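Local coordinates for protein D-glycerate 2-kinase (Thermotoga maritima, PDB 2B8N) that phosphorylates D-glycerate to 2-phosphoglycerate with ATP, a magnesium-dependent step in the degradation of serine, at residues 303-306 / 310-313. Sequence-based numbering, arbitrary orientation.
Sequences MKEV and DRPL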
loop_
_atom_site.group_PDB
_atom_site.type_symbol
_atom_site.label_atom_id
_atom_site.label_comp_id
_atom_site.label_asym_id
_atom_site.label_seq_id
_atom_site.Cartn_x
_atom_site.Cartn_y
_atom_site.Cartn_z
HETATM N N MSE A 303 16.952 -11.652 17.055
HETATM C CA MSE A 303 18.091 -10.776 17.377
HETATM C C MSE A 303 18.966 -11.346 18.521
HETATM O O MSE A 303 20.197 -11.237 18.486
HETATM C CB MSE A 303 17.615 -9.351 17.691
HETATM C CG MSE A 303 16.963 -8.703 16.459
HETATM SE SE MSE A 303 16.031 -7.023 16.719
HETATM C CE MSE A 303 17.449 -5.963 17.320
ATOM N N LYS A 304 18.323 -11.969 19.515
ATOM C CA LYS A 304 19.039 -12.581 20.631
ATOM C C LYS A 304 19.820 -13.805 20.154
ATOM O O LYS A 304 20.910 -14.089 20.651
ATOM C CB LYS A 304 18.089 -12.974 21.766
ATOM C CG LYS A 304 17.229 -11.820 22.342
ATOM C CD LYS A 304 16.743 -12.133 23.738
ATOM C CE LYS A 304 15.259 -11.981 23.904
ATOM N NZ LYS A 304 14.743 -12.956 24.932
ATOM N N GLU A 305 19.276 -14.519 19.176
ATOM C CA GLU A 305 19.994 -15.657 18.639
ATOM C C GLU A 305 21.284 -15.193 17.955
ATOM O O GLU A 305 22.349 -15.790 18.137
ATOM C CB GLU A 305 19.114 -16.443 17.673
ATOM C CG GLU A 305 19.565 -17.889 17.441
ATOM C CD GLU A 305 19.490 -18.783 18.679
ATOM O OE1 GLU A 305 18.776 -18.446 19.670
ATOM O OE2 GLU A 305 20.163 -19.839 18.643
ATOM N N VAL A 306 21.178 -14.127 17.178
ATOM C CA VAL A 306 22.332 -13.560 16.489
ATOM C C VAL A 306 23.331 -13.036 17.500
ATOM O O VAL A 306 24.528 -13.314 17.403
ATOM C CB VAL A 306 21.926 -12.408 15.563
ATOM C CG1 VAL A 306 23.126 -11.563 15.193
ATOM C CG2 VAL A 306 21.235 -12.966 14.307
ATOM N N ASP A 310 25.259 -16.143 17.227
ATOM C CA ASP A 310 25.801 -15.827 15.918
ATOM C C ASP A 310 25.146 -16.628 14.793
ATOM O O ASP A 310 25.797 -16.991 13.812
ATOM C CB ASP A 310 27.327 -16.024 15.915
ATOM C CG ASP A 310 28.062 -14.837 15.371
ATOM O OD1 ASP A 310 27.519 -13.713 15.396
ATOM O OD2 ASP A 310 29.195 -15.027 14.926
ATOM N N ARG A 311 23.849 -16.866 14.922
ATOM C CA ARG A 311 23.065 -17.439 13.840
ATOM C C ARG A 311 21.656 -16.893 14.019
ATOM O O ARG A 311 21.304 -16.486 15.123
ATOM C CB ARG A 311 23.125 -18.971 13.911
ATOM C CG ARG A 311 22.246 -19.582 14.981
ATOM C CD ARG A 311 22.900 -20.708 15.747
ATOM N NE ARG A 311 22.174 -20.904 17.012
ATOM C CZ ARG A 311 22.231 -21.993 17.781
ATOM N NH1 ARG A 311 22.993 -23.021 17.447
ATOM N NH2 ARG A 311 21.530 -22.044 18.910
ATOM N N PRO A 312 20.845 -16.842 12.948
ATOM C CA PRO A 312 21.057 -17.274 11.580
ATOM C C PRO A 312 21.994 -16.373 10.771
ATOM O O PRO A 312 22.282 -16.700 9.635
ATOM C CB PRO A 312 19.635 -17.237 11.004
ATOM C CG PRO A 312 19.004 -16.129 11.688
ATOM C CD PRO A 312 19.507 -16.239 13.100
ATOM N N LEU A 313 22.451 -15.255 11.340
ATOM C CA LEU A 313 23.515 -14.432 10.726
ATOM C C LEU A 313 24.610 -14.155 11.754
ATOM O O LEU A 313 24.337 -14.098 12.957
ATOM C CB LEU A 313 22.988 -13.086 10.236
ATOM C CG LEU A 313 21.982 -12.987 9.093
ATOM C CD1 LEU A 313 21.309 -11.617 9.127
ATOM C CD2 LEU A 313 22.617 -13.209 7.763
#
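Glu305 and Arg311 close a salt bridge over the surface end of helix 292-309, where the chain doubles back beside the end of the helix. Arg311 grips a single oxygen side-on: Arg311 NH2 and Arg311 NE both donate to Glu305 OE2, at 2.6 and 2.8 Å. The guanidinium therefore presents its NE side to a single atom, and OE2 lies near its plane at the edge. NE comes to the anti lone pair of OE2, whereas NH2 meets that oxygen nearly along its C-O bond; both hydrogen bonds are bent. The carboxylate and guanidinium planes are only 8° apart, and the paired N-H groups restrain the guanidinium from turning. A bend at chi2 of Glu305 (65°) and another in the arginine chain let the two side chains converge.

Backbone contact lies at the helix's C-terminal end. Asp310 N donates to Val306 O at 2.9 Å, an i to i+4 bond of the helical kind. Asp310 is the first residue to leave helical geometry, and it does so with positive phi, which swings the chain back beside the helix. Asp310 OD1 forms a salt bridge with Lys315. This reversal links helix 292-309 to strand 317-323 of the mixed sheet, in the second half of a beta-alpha-beta crossover that joins the adjacent parallel strands 280-285 and 317-323 through helix 292-309.

Apolar contact is left to Val306, the buried residue of the contact. Its CG2 lies 3.9 Å from CD of Pro312, whose preceding peptide is cis, and 4.4 Å from Leu313 CB. Beyond the two segments, Val306 also rests on Ala317 and Leu313 on Leu319, both on strand 317-323.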